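Local coordinates for aldehyde dehydrogenase (Trypanosoma brucei, PDB 5MYP), which probably catalyses the NAD-dependent oxidation of aldehydes to carboxylic acids, at residues A[107-112]-A[458-463]. Residues are numbered along the deposited sequence; the frame is centred on the assembly and turned at random.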
loop_
_atom_site.group_PDB
_atom_site.type_symbol
_atom_site.label_atom_id
_atom_site.label_comp_id
_atom_site.label_asym_id
_atom_site.label_seq_id
_atom_site.Cartn_x
_atom_site.Cartn_y
_atom_site.Cartn_z
ATOM N N ALA A 107 -21.461 -3.749 -15.702
ATOM C CA ALA A 107 -22.497 -2.768 -15.338
ATOM C C ALA A 107 -23.910 -3.350 -15.162
ATOM O O ALA A 107 -24.736 -2.760 -14.468
ATOM C CB ALA A 107 -22.514 -1.622 -16.340
ATOM N N LEU A 108 -24.178 -4.495 -15.792
ATOM C CA LEU A 108 -25.443 -5.217 -15.604
ATOM C C LEU A 108 -25.542 -6.007 -14.288
ATOM O O LEU A 108 -26.638 -6.389 -13.891
ATOM C CB LEU A 108 -25.691 -6.158 -16.787
ATOM C CG LEU A 108 -25.784 -5.489 -18.164
ATOM C CD1 LEU A 108 -25.877 -6.539 -19.260
ATOM C CD2 LEU A 108 -26.968 -4.537 -18.228
ATOM N N ASP A 109 -24.411 -6.257 -13.627
ATOM C CA ASP A 109 -24.394 -6.989 -12.353
ATOM C C ASP A 109 -24.458 -6.051 -11.151
ATOM O O ASP A 109 -24.285 -4.836 -11.284
ATOM C CB ASP A 109 -23.143 -7.870 -12.263
ATOM C CG ASP A 109 -23.062 -8.884 -13.383
ATOM O OD1 ASP A 109 -24.092 -9.523 -13.692
ATOM O OD2 ASP A 109 -21.964 -9.052 -13.953
ATOM N N ASP A 110 -24.733 -6.635 -9.988
ATOM C CA ASP A 110 -24.793 -5.907 -8.723
ATOM C C ASP A 110 -23.425 -5.977 -8.041
ATOM O O ASP A 110 -23.052 -7.029 -7.500
ATOM C CB ASP A 110 -25.883 -6.511 -7.826
ATOM C CG ASP A 110 -25.845 -5.975 -6.395
ATOM O OD1 ASP A 110 -25.636 -4.753 -6.225
ATOM O OD2 ASP A 110 -26.024 -6.770 -5.446
ATOM N N CYS A 111 -22.691 -4.859 -8.057
ATOM C CA CYS A 111 -21.331 -4.794 -7.487
ATOM C C CYS A 111 -21.218 -3.847 -6.283
ATOM O O CYS A 111 -21.899 -2.824 -6.226
ATOM C CB CYS A 111 -20.337 -4.380 -8.577
ATOM S SG CYS A 111 -20.248 -5.558 -9.949
ATOM N N GLU A 112 -20.339 -4.205 -5.346
ATOM C CA GLU A 112 -20.078 -3.447 -4.116
ATOM C C GLU A 112 -18.604 -3.526 -3.733
ATOM O O GLU A 112 -17.941 -4.516 -4.040
ATOM C CB GLU A 112 -20.856 -4.051 -2.945
ATOM C CG GLU A 112 -22.313 -3.659 -2.835
ATOM C CD GLU A 112 -22.944 -4.196 -1.548
ATOM O OE1 GLU A 112 -22.304 -4.997 -0.824
ATOM O OE2 GLU A 112 -24.092 -3.826 -1.252
ATOM N N PRO A 458 -13.925 -6.281 -3.087
ATOM C CA PRO A 458 -14.975 -6.209 -4.105
ATOM C C PRO A 458 -15.908 -7.418 -4.082
ATOM O O PRO A 458 -15.448 -8.547 -3.898
ATOM C CB PRO A 458 -14.188 -6.170 -5.422
ATOM C CG PRO A 458 -12.908 -6.850 -5.104
ATOM C CD PRO A 458 -12.593 -6.419 -3.704
ATOM N N VAL A 459 -17.202 -7.161 -4.255
ATOM C CA VAL A 459 -18.220 -8.205 -4.316
ATOM C C VAL A 459 -19.036 -8.001 -5.593
ATOM O O VAL A 459 -19.525 -6.897 -5.841
ATOM C CB VAL A 459 -19.146 -8.168 -3.081
ATOM C CG1 VAL A 459 -20.221 -9.254 -3.181
ATOM C CG2 VAL A 459 -18.325 -8.298 -1.796
ATOM N N MET A 460 -19.161 -9.054 -6.400
ATOM C CA MET A 460 -19.968 -9.045 -7.624
ATOM C C MET A 460 -21.066 -10.094 -7.490
ATOM O O MET A 460 -20.766 -11.273 -7.309
ATOM C CB MET A 460 -19.092 -9.365 -8.839
ATOM C CG MET A 460 -19.868 -9.687 -10.114
ATOM S SD MET A 460 -18.825 -9.990 -11.541
ATOM C CE MET A 460 -18.567 -8.327 -12.145
ATOM N N ARG A 461 -22.327 -9.672 -7.601
ATOM C CA ARG A 461 -23.463 -10.591 -7.496
ATOM C C ARG A 461 -24.157 -10.727 -8.849
ATOM O O ARG A 461 -24.569 -9.727 -9.455
ATOM C CB ARG A 461 -24.440 -10.124 -6.417
ATOM C CG ARG A 461 -23.758 -9.808 -5.087
ATOM C CD ARG A 461 -24.688 -9.963 -3.893
ATOM N NE ARG A 461 -24.046 -9.515 -2.655
ATOM C CZ ARG A 461 -23.900 -8.240 -2.278
ATOM N NH1 ARG A 461 -24.362 -7.233 -3.032
ATOM N NH2 ARG A 461 -23.286 -7.971 -1.120
ATOM N N ARG A 462 -24.245 -11.967 -9.329
ATOM C CA ARG A 462 -24.861 -12.287 -10.610
ATOM C C ARG A 462 -26.067 -13.192 -10.400
ATOM O O ARG A 462 -26.253 -13.770 -9.315
ATOM C CB ARG A 462 -23.849 -12.984 -11.523
ATOM C CG ARG A 462 -22.535 -12.227 -11.684
ATOM C CD ARG A 462 -21.708 -12.678 -12.887
ATOM N NE ARG A 462 -22.516 -13.175 -14.008
ATOM C CZ ARG A 462 -22.783 -12.535 -15.150
ATOM N NH1 ARG A 462 -22.293 -11.322 -15.426
ATOM N NH2 ARG A 462 -23.550 -13.132 -16.056
ATOM N N GLY A 463 -26.887 -13.299 -11.444
ATOM C CA GLY A 463 -28.008 -14.237 -11.489
ATOM C C GLY A 463 -27.664 -15.428 -12.363
ATOM O O GLY A 463 -26.570 -15.496 -12.924
#
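Arg461 reaches across to both Asp110 and Glu112, joining the three side chains on one face of an antiparallel strand pair. Its chain runs extended from CG to NE; with CG anti to the backbone N (chi1 170°), the Asp110 carboxylate comes round toward the neighbouring strand and lies beside it. NH1 gives a hydrogen bond to Asp110 OD2 at 3.0 Å, staying within the guanidinium plane but meeting the carboxylate from above. NH2 bonds Glu112 OE1 at 3.1 Å, and here the two flat groups stand nearly perpendicular, 83° apart. Val459 CG1 lies 3.6 Å above the guanidinium plane on one face, displaced toward the rim. Asp110 uses its other oxygen, OD1, for a salt bridge with Lys99, while Glu409 of the second subunit also binds Arg461 NH2, so the guanidinium is shared among three carboxylates whose charge it would partly balance.

Along the strands that carry this network, Asp110 pairs with Arg461 and Glu112 with Val459 through reciprocal backbone hydrogen bonds. Between them lies the non-hydrogen-bonded pair of Cys111 and Met460, whose side chains occupy the other face; the bent end of Met460 brings CE to 3.9 Å from Cys111 SG. Just past the ladder, Arg462 folds back at chi3 (30°) and sets NH1 2.7 Å from Asp109 OD2, a salt bridge whose hydrogen-bond geometry is weak, with Asp109 OD1 over a face of the guanidinium.

Residues 459 to 461 also form a parallel ladder with a strand of the second subunit, continuing the sheet across the interface, consistent with the oligomerisation sheet of the aldehyde dehydrogenase fold, here built from strands far apart in sequence.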